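Local coordinates for MutS2 protein (Thermus thermophilus, PDB 2ZQE), which probably cuts DNA through its Smr endonuclease domain, the part crystallised here, and so is thought to help suppress homologous recombination, at residues Val4-Leu9 against Thr35-His40; Glu20-Leu25 against Asp58-Ser63; Leu12-Ala17 against Thr44-Gln49. One frame throughout, in Å; residues are numbered along the deposited sequence.

Contact 1 of 3, residues Val4-Leu9 against Thr35-His40; sequences VKEVDL and TLRLLH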
ATOM      1  N   VAL A   4       1.722  -9.017  10.034  1.00 16.01           N
ATOM      2  CA  VAL A   4       2.278  -8.167   8.932  1.00 15.47           C
ATOM      3  C   VAL A   4       1.811  -6.723   9.109  1.00 15.06           C
ATOM      4  O   VAL A   4       0.614  -6.478   9.278  1.00 15.42           O
ATOM      5  CB  VAL A   4       1.861  -8.704   7.537  1.00 15.67           C
ATOM      6  CG1 VAL A   4       2.258  -7.727   6.411  1.00 14.95           C
ATOM      7  CG2 VAL A   4       2.460 -10.093   7.285  1.00 15.80           C
ATOM      8  N   LYS A   5       2.753  -5.780   9.087  1.00 14.23           N
ATOM      9  CA  LYS A   5       2.450  -4.361   9.271  1.00 13.91           C
ATOM     10  C   LYS A   5       1.369  -3.916   8.288  1.00 13.15           C
ATOM     11  O   LYS A   5       1.463  -4.181   7.098  1.00 12.58           O
ATOM     12  CB  LYS A   5       3.707  -3.513   9.092  1.00 14.31           C
ATOM     13  CG  LYS A   5       3.472  -2.024   9.233  1.00 16.74           C
ATOM     14  CD  LYS A   5       4.754  -1.235   9.081  1.00 19.94           C
ATOM     15  CE  LYS A   5       4.503   0.246   9.271  1.00 22.27           C
ATOM     16  NZ  LYS A   5       3.539   0.483  10.374  1.00 22.19           N
ATOM     17  N   GLU A   6       0.338  -3.259   8.805  1.00 13.22           N
ATOM     18  CA  GLU A   6      -0.768  -2.793   7.979  1.00 12.68           C
ATOM     19  C   GLU A   6      -1.063  -1.346   8.312  1.00 12.25           C
ATOM     20  O   GLU A   6      -1.100  -0.968   9.491  1.00 12.91           O
ATOM     21  CB  GLU A   6      -2.021  -3.644   8.193  1.00 12.71           C
ATOM     22  CG  GLU A   6      -3.200  -3.253   7.286  1.00 14.21           C
ATOM     23  CD  GLU A   6      -4.346  -4.232   7.364  1.00 15.13           C
ATOM     24  OE1 GLU A   6      -5.218  -4.082   8.258  1.00 18.84           O
ATOM     25  OE2 GLU A   6      -4.392  -5.145   6.521  1.00 20.56           O
ATOM     26  N   VAL A   7      -1.258  -0.542   7.274  1.00 10.75           N
ATOM     27  CA  VAL A   7      -1.656   0.855   7.435  1.00 10.44           C
ATOM     28  C   VAL A   7      -3.057   1.073   6.844  1.00  9.34           C
ATOM     29  O   VAL A   7      -3.338   0.679   5.717  1.00  8.04           O
ATOM     30  CB  VAL A   7      -0.647   1.825   6.797  1.00 11.22           C
ATOM     31  CG1 VAL A   7      -1.093   3.269   6.995  1.00 14.16           C
ATOM     32  CG2 VAL A   7       0.756   1.596   7.405  1.00 12.89           C
ATOM     33  N   ASP A   8      -3.922   1.694   7.639  1.00  8.07           N
ATOM     34  CA  ASP A   8      -5.304   1.919   7.250  1.00  8.06           C
ATOM     35  C   ASP A   8      -5.446   3.296   6.615  1.00  7.90           C
ATOM     36  O   ASP A   8      -5.415   4.326   7.304  1.00  8.02           O
ATOM     37  CB  ASP A   8      -6.218   1.769   8.477  1.00  7.91           C
ATOM     38  CG  ASP A   8      -7.683   1.729   8.118  1.00  8.23           C
ATOM     39  OD1 ASP A   8      -8.038   2.095   6.979  1.00  8.11           O
ATOM     40  OD2 ASP A   8      -8.494   1.315   8.978  1.00  8.51           O
ATOM     41  N   LEU A   9      -5.607   3.294   5.295  1.00  6.30           N
ATOM     42  CA  LEU A   9      -5.740   4.516   4.502  1.00  6.36           C
ATOM     43  C   LEU A   9      -7.193   4.884   4.173  1.00  6.25           C
ATOM     44  O   LEU A   9      -7.447   5.858   3.476  1.00  5.95           O
ATOM     45  CB  LEU A   9      -4.971   4.329   3.189  1.00  6.57           C
ATOM     46  CG  LEU A   9      -3.535   3.863   3.410  1.00  6.45           C
ATOM     47  CD1 LEU A   9      -2.989   3.252   2.129  1.00  8.32           C
ATOM     48  CD2 LEU A   9      -2.655   5.016   3.865  1.00  7.60           C
ATOM     49  N   THR A  35       7.502  -6.922   4.033  1.00  8.33           N
ATOM     50  CA  THR A  35       6.145  -6.802   3.497  1.00  8.55           C
ATOM     51  C   THR A  35       5.386  -5.704   4.229  1.00  8.53           C
ATOM     52  O   THR A  35       5.609  -5.493   5.429  1.00  7.75           O
ATOM     53  CB  THR A  35       5.372  -8.132   3.634  1.00  9.44           C
ATOM     54  OG1 THR A  35       6.191  -9.209   3.150  1.00 12.94           O
ATOM     55  CG2 THR A  35       4.078  -8.107   2.820  1.00  9.59           C
ATOM     56  N   LEU A  36       4.469  -5.055   3.508  1.00  7.05           N
ATOM     57  CA  LEU A  36       3.608  -4.018   4.058  1.00  6.87           C
ATOM     58  C   LEU A  36       2.233  -4.120   3.418  1.00  6.44           C
ATOM     59  O   LEU A  36       2.115  -4.193   2.193  1.00  6.33           O
ATOM     60  CB  LEU A  36       4.209  -2.639   3.769  1.00  6.85           C
ATOM     61  CG  LEU A  36       3.374  -1.407   4.103  1.00  6.74           C
ATOM     62  CD1 LEU A  36       3.093  -1.284   5.593  1.00 10.36           C
ATOM     63  CD2 LEU A  36       4.084  -0.180   3.568  1.00  8.79           C
ATOM     64  N   ARG A  37       1.196  -4.121   4.247  1.00  5.92           N
ATOM     65  CA  ARG A  37      -0.182  -4.137   3.736  1.00  5.90           C
ATOM     66  C   ARG A  37      -0.778  -2.740   3.748  1.00  5.85           C
ATOM     67  O   ARG A  37      -0.715  -2.043   4.748  1.00  7.15           O
ATOM     68  CB  ARG A  37      -1.061  -5.077   4.558  1.00  5.89           C
ATOM     69  CG  ARG A  37      -0.790  -6.552   4.296  1.00  8.19           C
ATOM     70  CD  ARG A  37      -1.423  -7.425   5.388  1.00  9.98           C
ATOM     71  NE  ARG A  37      -2.874  -7.224   5.525  1.00 12.16           N
ATOM     72  CZ  ARG A  37      -3.818  -7.821   4.794  1.00 11.21           C
ATOM     73  NH1 ARG A  37      -3.505  -8.672   3.826  1.00 12.95           N
ATOM     74  NH2 ARG A  37      -5.092  -7.537   5.025  1.00 12.35           N
ATOM     75  N   LEU A  38      -1.338  -2.335   2.610  1.00  4.90           N
ATOM     76  CA  LEU A  38      -2.006  -1.049   2.491  1.00  5.02           C
ATOM     77  C   LEU A  38      -3.510  -1.270   2.401  1.00  4.82           C
ATOM     78  O   LEU A  38      -4.033  -1.695   1.378  1.00  5.56           O
ATOM     79  CB  LEU A  38      -1.481  -0.297   1.253  1.00  4.80           C
ATOM     80  CG  LEU A  38       0.039  -0.144   1.218  1.00  4.74           C
ATOM     81  CD1 LEU A  38       0.455   0.472  -0.129  1.00  5.32           C
ATOM     82  CD2 LEU A  38       0.553   0.703   2.374  1.00  6.21           C
ATOM     83  N   LEU A  39      -4.199  -1.012   3.506  1.00  4.40           N
ATOM     84  CA  LEU A  39      -5.649  -1.154   3.551  1.00  4.96           C
ATOM     85  C   LEU A  39      -6.292   0.145   3.079  1.00  5.69           C
ATOM     86  O   LEU A  39      -6.384   1.118   3.841  1.00  5.50           O
ATOM     87  CB  LEU A  39      -6.070  -1.495   4.989  1.00  4.70           C
ATOM     88  CG  LEU A  39      -7.560  -1.526   5.333  1.00  5.05           C
ATOM     89  CD1 LEU A  39      -8.295  -2.462   4.390  1.00  6.15           C
ATOM     90  CD2 LEU A  39      -7.754  -1.924   6.806  1.00  6.10           C
ATOM     91  N   HIS A  40      -6.724   0.166   1.817  1.00  5.41           N
ATOM     92  CA  HIS A  40      -7.334   1.382   1.243  1.00  5.13           C
ATOM     93  C   HIS A  40      -8.814   1.242   0.965  1.00  5.31           C
ATOM     94  O   HIS A  40      -9.495   2.225   0.651  1.00  5.18           O
ATOM     95  CB  HIS A  40      -6.637   1.791  -0.058  1.00  5.07           C
ATOM     96  CG  HIS A  40      -6.277   0.638  -0.942  1.00  5.10           C
ATOM     97  ND1 HIS A  40      -7.218  -0.136  -1.584  1.00  5.91           N
ATOM     98  CD2 HIS A  40      -5.072   0.147  -1.307  1.00  4.60           C
ATOM     99  CE1 HIS A  40      -6.608  -1.057  -2.309  1.00  7.06           C
ATOM    100  NE2 HIS A  40      -5.304  -0.917  -2.147  1.00  5.76           N
TER
HETATM  101  O   HOH W   1       5.423  -6.458   8.001  1.00 16.62           O

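Contact 2 of 3, residues Glu20-Leu25 against Asp58-Ser63; sequences EVDQAL and DKRVES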
ATOM      1  N   GLU A  20       0.702   9.314   3.032  1.00  6.28           N
ATOM      2  CA  GLU A  20       0.851   8.291   4.054  1.00  6.48           C
ATOM      3  C   GLU A  20       1.539   7.050   3.514  1.00  6.16           C
ATOM      4  O   GLU A  20       2.322   6.423   4.228  1.00  6.56           O
ATOM      5  CB  GLU A  20      -0.490   7.957   4.728  1.00  6.88           C
ATOM      6  CG  GLU A  20      -0.399   6.882   5.822  1.00 11.78           C
ATOM      7  CD  GLU A  20       0.727   7.136   6.818  1.00 16.71           C
ATOM      8  OE1 GLU A  20       0.888   8.301   7.229  1.00 19.79           O
ATOM      9  OE2 GLU A  20       1.452   6.175   7.188  1.00 19.08           O
ATOM     10  N   VAL A  21       1.248   6.678   2.271  1.00  5.72           N
ATOM     11  CA  VAL A  21       1.940   5.529   1.672  1.00  5.41           C
ATOM     12  C   VAL A  21       3.452   5.773   1.602  1.00  5.96           C
ATOM     13  O   VAL A  21       4.248   4.899   1.951  1.00  6.82           O
ATOM     14  CB  VAL A  21       1.367   5.157   0.294  1.00  5.48           C
ATOM     15  CG1 VAL A  21       2.292   4.185  -0.431  1.00  4.57           C
ATOM     16  CG2 VAL A  21      -0.021   4.542   0.477  1.00  5.54           C
ATOM     17  N   ASP A  22       3.840   6.969   1.190  1.00  6.09           N
ATOM     18  CA  ASP A  22       5.253   7.342   1.139  1.00  6.50           C
ATOM     19  C   ASP A  22       5.915   7.177   2.518  1.00  7.36           C
ATOM     20  O   ASP A  22       6.996   6.583   2.624  1.00  7.54           O
ATOM     21  CB  ASP A  22       5.373   8.782   0.633  1.00  7.17           C
ATOM     22  CG  ASP A  22       6.794   9.294   0.663  1.00  8.82           C
ATOM     23  OD1 ASP A  22       7.690   8.614   0.117  1.00 10.37           O
ATOM     24  OD2 ASP A  22       7.015  10.390   1.239  1.00 13.56           O
ATOM     25  N   GLN A  23       5.235   7.648   3.563  1.00  7.47           N
ATOM     26  CA  GLN A  23       5.733   7.518   4.934  1.00  7.85           C
ATOM     27  C   GLN A  23       5.779   6.066   5.402  1.00  7.54           C
ATOM     28  O   GLN A  23       6.765   5.625   6.024  1.00  7.72           O
ATOM     29  CB  GLN A  23       4.907   8.371   5.900  1.00  8.85           C
ATOM     30  CG  GLN A  23       5.509   8.442   7.304  1.00 12.63           C
ATOM     31  CD  GLN A  23       6.912   9.062   7.326  1.00 18.39           C
ATOM     32  OE1 GLN A  23       7.248   9.918   6.495  1.00 21.71           O
ATOM     33  NE2 GLN A  23       7.739   8.628   8.290  1.00 18.74           N
ATOM     34  N   ALA A  24       4.719   5.312   5.105  1.00  6.39           N
ATOM     35  CA  ALA A  24       4.657   3.917   5.535  1.00  6.64           C
ATOM     36  C   ALA A  24       5.743   3.063   4.870  1.00  6.19           C
ATOM     37  O   ALA A  24       6.304   2.169   5.512  1.00  6.90           O
ATOM     38  CB  ALA A  24       3.269   3.341   5.269  1.00  6.73           C
ATOM     39  N   LEU A  25       6.043   3.335   3.596  1.00  6.26           N
ATOM     40  CA  LEU A  25       7.114   2.606   2.892  1.00  5.70           C
ATOM     41  C   LEU A  25       8.454   2.965   3.527  1.00  6.31           C
ATOM     42  O   LEU A  25       9.292   2.089   3.777  1.00  6.76           O
ATOM     43  CB  LEU A  25       7.133   2.960   1.399  1.00  6.10           C
ATOM     44  CG  LEU A  25       5.957   2.396   0.591  1.00  4.76           C
ATOM     45  CD1 LEU A  25       5.868   3.093  -0.770  1.00  7.61           C
ATOM     46  CD2 LEU A  25       6.093   0.888   0.422  1.00  7.32           C
ATOM     47  N   ASP A  58       7.843   3.607  -7.463  1.00  8.76           N
ATOM     48  CA  ASP A  58       8.558   3.701  -6.197  1.00  9.22           C
ATOM     49  C   ASP A  58       9.729   2.721  -6.088  1.00  9.89           C
ATOM     50  O   ASP A  58       9.540   1.504  -6.075  1.00  9.23           O
ATOM     51  CB  ASP A  58       7.586   3.507  -5.031  1.00  8.86           C
ATOM     52  CG  ASP A  58       8.110   4.105  -3.739  1.00  9.77           C
ATOM     53  OD1 ASP A  58       9.258   3.801  -3.352  1.00 11.14           O
ATOM     54  OD2 ASP A  58       7.385   4.916  -3.121  1.00 11.37           O
ATOM     55  N   LYS A  59      10.941   3.262  -5.994  1.00 10.81           N
ATOM     56  CA  LYS A  59      12.146   2.423  -5.950  1.00 11.55           C
ATOM     57  C   LYS A  59      12.320   1.590  -4.667  1.00 11.23           C
ATOM     58  O   LYS A  59      13.241   0.761  -4.583  1.00 11.51           O
ATOM     59  CB  LYS A  59      13.388   3.268  -6.240  1.00 12.49           C
ATOM     60  CG  LYS A  59      13.433   3.721  -7.692  1.00 16.12           C
ATOM     61  CD  LYS A  59      14.631   4.615  -7.977  1.00 20.44           C
ATOM     62  CE  LYS A  59      14.739   4.913  -9.475  1.00 23.28           C
ATOM     63  NZ  LYS A  59      13.620   5.774  -9.941  1.00 25.13           N
ATOM     64  N   ARG A  60      11.449   1.806  -3.682  1.00  9.56           N
ATOM     65  CA  ARG A  60      11.454   1.017  -2.450  1.00  9.28           C
ATOM     66  C   ARG A  60      10.672  -0.280  -2.585  1.00  9.23           C
ATOM     67  O   ARG A  60      10.694  -1.113  -1.676  1.00 10.46           O
ATOM     68  CB  ARG A  60      10.880   1.821  -1.290  1.00  9.45           C
ATOM     69  CG  ARG A  60      11.783   2.975  -0.896  1.00  8.06           C
ATOM     70  CD  ARG A  60      11.079   3.941   0.020  1.00  9.27           C
ATOM     71  NE  ARG A  60       9.918   4.545  -0.633  1.00  7.67           N
ATOM     72  CZ  ARG A  60       9.220   5.556  -0.123  1.00  8.52           C
ATOM     73  NH1 ARG A  60       9.584   6.076   1.045  1.00 10.06           N
ATOM     74  NH2 ARG A  60       8.171   6.048  -0.772  1.00  9.51           N
ATOM     75  N   VAL A  61       9.969  -0.425  -3.707  1.00  8.17           N
ATOM     76  CA  VAL A  61       9.033  -1.537  -3.911  1.00  7.88           C
ATOM     77  C   VAL A  61       9.634  -2.581  -4.846  1.00  8.01           C
ATOM     78  O   VAL A  61      10.094  -2.257  -5.947  1.00  8.38           O
ATOM     79  CB  VAL A  61       7.694  -1.024  -4.513  1.00  7.52           C
ATOM     80  CG1 VAL A  61       6.748  -2.176  -4.845  1.00  8.43           C
ATOM     81  CG2 VAL A  61       7.033  -0.027  -3.577  1.00  7.23           C
ATOM     82  N   GLU A  62       9.616  -3.838  -4.406  1.00  8.10           N
ATOM     83  CA  GLU A  62       9.987  -4.945  -5.277  1.00  9.53           C
ATOM     84  C   GLU A  62       8.787  -5.376  -6.126  1.00  9.27           C
ATOM     85  O   GLU A  62       8.888  -5.495  -7.344  1.00  9.71           O
ATOM     86  CB  GLU A  62      10.526  -6.108  -4.473  1.00 10.40           C
ATOM     87  CG  GLU A  62      10.990  -7.250  -5.354  1.00 15.90           C
ATOM     88  CD  GLU A  62      11.772  -8.279  -4.597  1.00 22.20           C
ATOM     89  OE1 GLU A  62      11.160  -8.983  -3.758  1.00 24.36           O
ATOM     90  OE2 GLU A  62      12.995  -8.385  -4.859  1.00 24.80           O
ATOM     91  N   SER A  63       7.657  -5.634  -5.470  1.00  8.02           N
ATOM     92  CA  SER A  63       6.444  -6.003  -6.200  1.00  7.67           C
ATOM     93  C   SER A  63       5.226  -5.687  -5.344  1.00  6.66           C
ATOM     94  O   SER A  63       5.354  -5.409  -4.152  1.00  6.49           O
ATOM     95  CB  SER A  63       6.474  -7.486  -6.584  1.00  7.41           C
ATOM     96  OG  SER A  63       6.483  -8.325  -5.431  1.00  7.17           O
TER

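Contact 3 of 3, residues Leu12-Ala17 against Thr44-Gln49; sequences LTVAEA and TGALRQ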
ATOM      1  N   LEU A  12      -9.126   8.574   3.626  1.00  6.57           N
ATOM      2  CA  LEU A  12      -8.225   9.631   3.153  1.00  5.49           C
ATOM      3  C   LEU A  12      -8.515   9.999   1.688  1.00  5.59           C
ATOM      4  O   LEU A  12      -8.929   9.161   0.906  1.00  5.50           O
ATOM      5  CB  LEU A  12      -6.762   9.173   3.285  1.00  5.75           C
ATOM      6  CG  LEU A  12      -6.257   8.861   4.708  1.00  5.10           C
ATOM      7  CD1 LEU A  12      -4.836   8.363   4.657  1.00  7.84           C
ATOM      8  CD2 LEU A  12      -6.382  10.094   5.609  1.00  7.87           C
ATOM      9  N   THR A  13      -8.271  11.253   1.312  1.00  5.76           N
ATOM     10  CA  THR A  13      -8.249  11.612  -0.110  1.00  5.54           C
ATOM     11  C   THR A  13      -7.090  10.897  -0.797  1.00  5.45           C
ATOM     12  O   THR A  13      -6.187  10.407  -0.120  1.00  6.07           O
ATOM     13  CB  THR A  13      -8.059  13.109  -0.301  1.00  6.27           C
ATOM     14  OG1 THR A  13      -6.797  13.521   0.275  1.00  6.57           O
ATOM     15  CG2 THR A  13      -9.202  13.833   0.359  1.00  6.72           C
ATOM     16  N   VAL A  14      -7.093  10.866  -2.125  1.00  5.46           N
ATOM     17  CA  VAL A  14      -5.912  10.325  -2.858  1.00  6.21           C
ATOM     18  C   VAL A  14      -4.602  10.982  -2.383  1.00  6.55           C
ATOM     19  O   VAL A  14      -3.612  10.294  -2.080  1.00  5.58           O
ATOM     20  CB  VAL A  14      -6.092  10.454  -4.388  1.00  6.54           C
ATOM     21  CG1 VAL A  14      -4.770  10.215  -5.131  1.00  7.40           C
ATOM     22  CG2 VAL A  14      -7.169   9.483  -4.876  1.00  6.94           C
ATOM     23  N   ALA A  15      -4.604  12.310  -2.285  1.00  6.52           N
ATOM     24  CA  ALA A  15      -3.379  13.025  -1.879  1.00  7.11           C
ATOM     25  C   ALA A  15      -2.908  12.656  -0.471  1.00  7.11           C
ATOM     26  O   ALA A  15      -1.712  12.420  -0.242  1.00  7.91           O
ATOM     27  CB  ALA A  15      -3.587  14.530  -2.008  1.00  7.97           C
ATOM     28  N   GLU A  16      -3.841  12.596   0.477  1.00  6.70           N
ATOM     29  CA  GLU A  16      -3.497  12.219   1.847  1.00  7.67           C
ATOM     30  C   GLU A  16      -2.997  10.771   1.879  1.00  6.75           C
ATOM     31  O   GLU A  16      -2.002  10.453   2.551  1.00  6.28           O
ATOM     32  CB  GLU A  16      -4.725  12.313   2.741  1.00  7.30           C
ATOM     33  CG  GLU A  16      -5.164  13.717   3.139  1.00  9.65           C
ATOM     34  CD  GLU A  16      -6.501  13.670   3.880  1.00 10.33           C
ATOM     35  OE1 GLU A  16      -7.435  13.072   3.337  1.00  9.26           O
ATOM     36  OE2 GLU A  16      -6.606  14.183   5.024  1.00 15.96           O
ATOM     37  N   ALA A  17      -3.692   9.910   1.146  1.00  5.90           N
ATOM     38  CA  ALA A  17      -3.334   8.485   1.086  1.00  5.63           C
ATOM     39  C   ALA A  17      -1.935   8.276   0.526  1.00  5.58           C
ATOM     40  O   ALA A  17      -1.144   7.509   1.079  1.00  5.51           O
ATOM     41  CB  ALA A  17      -4.383   7.683   0.282  1.00  5.11           C
ATOM     42  N   THR A  44     -14.887   3.642  -4.549  1.00  8.72           N
ATOM     43  CA  THR A  44     -14.750   4.154  -5.920  1.00  7.76           C
ATOM     44  C   THR A  44     -13.524   3.587  -6.624  1.00  7.73           C
ATOM     45  O   THR A  44     -13.343   3.796  -7.831  1.00  7.16           O
ATOM     46  CB  THR A  44     -14.602   5.683  -5.953  1.00  8.82           C
ATOM     47  OG1 THR A  44     -13.417   6.066  -5.234  1.00  7.62           O
ATOM     48  CG2 THR A  44     -15.818   6.358  -5.340  1.00  7.82           C
ATOM     49  N   GLY A  45     -12.650   2.933  -5.861  1.00  6.62           N
ATOM     50  CA  GLY A  45     -11.386   2.444  -6.417  1.00  6.49           C
ATOM     51  C   GLY A  45     -10.318   3.512  -6.590  1.00  5.91           C
ATOM     52  O   GLY A  45      -9.199   3.196  -6.987  1.00  5.38           O
ATOM     53  N   ALA A  46     -10.651   4.774  -6.298  1.00  4.88           N
ATOM     54  CA  ALA A  46      -9.706   5.873  -6.532  1.00  5.12           C
ATOM     55  C   ALA A  46      -8.414   5.697  -5.741  1.00  4.88           C
ATOM     56  O   ALA A  46      -7.320   5.955  -6.267  1.00  5.43           O
ATOM     57  CB  ALA A  46     -10.364   7.228  -6.214  1.00  5.23           C
ATOM     58  N   LEU A  47      -8.530   5.249  -4.487  1.00  4.79           N
ATOM     59  CA  LEU A  47      -7.318   4.963  -3.702  1.00  4.79           C
ATOM     60  C   LEU A  47      -6.505   3.816  -4.284  1.00  4.71           C
ATOM     61  O   LEU A  47      -5.290   3.953  -4.458  1.00  4.08           O
ATOM     62  CB  LEU A  47      -7.644   4.716  -2.227  1.00  4.98           C
ATOM     63  CG  LEU A  47      -8.266   5.857  -1.412  1.00  6.14           C
ATOM     64  CD1 LEU A  47      -8.221   5.484   0.072  1.00  5.63           C
ATOM     65  CD2 LEU A  47      -7.538   7.185  -1.619  1.00  7.10           C
ATOM     66  N   ARG A  48      -7.162   2.691  -4.580  1.00  4.89           N
ATOM     67  CA  ARG A  48      -6.460   1.527  -5.122  1.00  4.68           C
ATOM     68  C   ARG A  48      -5.677   1.932  -6.370  1.00  5.01           C
ATOM     69  O   ARG A  48      -4.484   1.629  -6.489  1.00  4.92           O
ATOM     70  CB  ARG A  48      -7.428   0.377  -5.433  1.00  5.00           C
ATOM     71  CG  ARG A  48      -6.739  -0.847  -6.060  1.00  5.21           C
ATOM     72  CD  ARG A  48      -7.775  -1.942  -6.391  1.00  4.86           C
ATOM     73  NE  ARG A  48      -7.143  -3.068  -7.086  1.00  5.89           N
ATOM     74  CZ  ARG A  48      -6.890  -3.098  -8.398  1.00  6.77           C
ATOM     75  NH1 ARG A  48      -7.201  -2.068  -9.186  1.00  6.93           N
ATOM     76  NH2 ARG A  48      -6.292  -4.153  -8.928  1.00  7.25           N
ATOM     77  N   GLN A  49      -6.353   2.587  -7.312  1.00  5.46           N
ATOM     78  CA  GLN A  49      -5.706   2.935  -8.571  1.00  6.59           C
ATOM     79  C   GLN A  49      -4.523   3.869  -8.384  1.00  6.18           C
ATOM     80  O   GLN A  49      -3.447   3.645  -8.970  1.00  6.30           O
ATOM     81  CB  GLN A  49      -6.705   3.539  -9.553  1.00  7.23           C
ATOM     82  CG  GLN A  49      -6.094   3.762 -10.937  1.00 10.48           C
ATOM     83  CD  GLN A  49      -7.125   3.639 -12.036  1.00 16.42           C
ATOM     84  OE1 GLN A  49      -8.074   4.402 -12.084  1.00 15.83           O
ATOM     85  NE2 GLN A  49      -6.926   2.674 -12.944  1.00 21.05           N
TER

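Contact 1 of 3, residues Val4-Leu9 against Thr35-His40
Arg37 and Glu6, cross-strand neighbours in a parallel pair, are joined by a salt bridge in which one carboxylate oxygen takes both donors. OE2 of Glu6 receives NE of Arg37 at 2.8 Å and NH2 of Arg37 at 2.9 Å, a side-on grip converging on a single atom. Both bonds are distinctly bent, and the oxygen stands somewhat off the guanidinium plane. The bend of the arginine chain at chi3 (57°) turns its head back to the carboxylate, while Val4 CG1 packs across the aliphatic part, 3.8 Å from Arg37 CD. NH2 has a second acceptor, Glu71 O. The other glutamate oxygen, OE1, lies against CD2 of Leu39 at 3.6 Å. That methyl also borders the carboxylate of Asp8, whose stronger partner is Arg10. On the reverse face, with its CG anti to the backbone N (chi1 172°), the Leu36 side chain lies beside that of Lys5, both pointing the same way, and its CD1 touches Lys5 CG and Val7 CG2. Leu9 CD1 meets Leu38 CB at 4.0 Å. The backbone ladder is regular: Arg37 N to Lys5 O, Val7 N to Arg37 O, Leu39 N to Val7 O and Leu9 N to Leu39 O. A water extends it by bridging Lys5 N and Thr35 O. Strand 6-8 is an outermost strand of the sheet, and 35-39 pairs beyond it with antiparallel strand 76-81. Helix 14-30 covers Val7 and Leu9, while Ile51 of helix 46-57 meets Leu9 and Leu38.

Contact 2 of 3, residues Glu20-Leu25 against Asp58-Ser63
The guanidinium of Arg60 lies with one face on Leu25 and its edges turned to two carboxylates. Leu25 CB sits over the centre of the group, 3.7 Å from Arg60 CZ, so an apolar helix side chain supports the flat cation from one side. A bend at chi3 (-62°) brings the arginine head to Asp58 and Asp22. Asp58 approaches in the guanidinium plane and is held side-on by two nearly straight bonds, one to each oxygen: Arg60 NE to Asp58 OD1 (2.9 Å) and Arg60 NH2 to Asp58 OD2 (2.7 Å). Both oxygens use syn lone pairs. OD1 also accepts from Arg60 N through its anti lone pair, which makes an Asx turn within the type I turn from Asp58 to Val61. Asp22 comes from the helix at about a right angle to the arginine chain, its carboxylate plane rotated 51° from the guanidinium. Its OD1 uses the anti lone pair to accept Arg60 NH2 at 2.8 Å, with the oxygen 20° out of the guanidinium plane; NH1 adds only weak bonds to Asp22 OD1 and O. Beside this network, Leu25 CD1 touches Asp58 OD2 at 3.3 Å and Leu25 CD2 meets Val61 CG2. Leu25 also reaches Val79 and Leu81, while NH1 has Glu26 as a further salt-bridge partner. With three acids round one arginine, the cation probably offsets the repulsion between Asp22 and Asp58; the paired Asp58 bonds probably restrict rotation of the arginine head, and its bonds to Asp22 and Glu26 tie the turn leading into strand 61-66 to helix 14-30.

Contact 3 of 3, residues Leu12-Ala17 against Thr44-Gln49
Leu12 meets Leu47 through its backbone: its carbonyl O lies 3.5 Å from Leu47 CD2, and the other methyl, CD1, is also near this oxygen. Thr13, the N-cap of helix 14-30, brings its carbonyl O against the same CD2. Its own polar groups serve the helix start instead. Glu16 N donates to Thr13 OG1 at 3.1 Å and Thr13 N donates to Glu16 OE1 at 2.8 Å, the reciprocal pair that defines a capping box. Val14 then turns CG2 to the second helix, 4.1 Å from Ala46 CB and 4.0 Å from Leu47 CD2; the valine and leucine chains slide past one another in opposite directions. Three residues on, nearly a helical turn later, Ala17 CB points to the partner segment and touches Leu47 CD2 at 3.7 Å. Leu47 has CG anti to its carbonyl carbon (chi1 -63°), which carries CD2 into the place bounded by Leu12, Val14 and Ala17. No hydrogen bond crosses between the segments. Across from them, Thr44 OG1 accepts Ala46 N in an ST turn just ahead of helix 46-57. This is apolar packing between the N-terminal turns of two helices, each following a strand of the alpha/beta Smr domain.

In the fold
The centre of contact 1 lies about 6 Å from the centre of the chain, and the contact joins the two parallel strands of a beta-alpha-beta unit whose intervening helix, 14-30, supplies one side of contacts 2 and 3. Centre to centre, contact 1 is about 11 Å from contact 2 and 14 Å from contact 3; the latter two are about 15 Å apart. Along the chain the first segments come in the order 4-9, 12-17, 20-25 and their partners as 35-40, 44-49, 58-63, so all three pairings interleave. Leu9 touches Glu20 and Val21 of contact 2 and Leu47 of contact 3. Sheet, helices and turn are thereby knitted into one compact Smr domain.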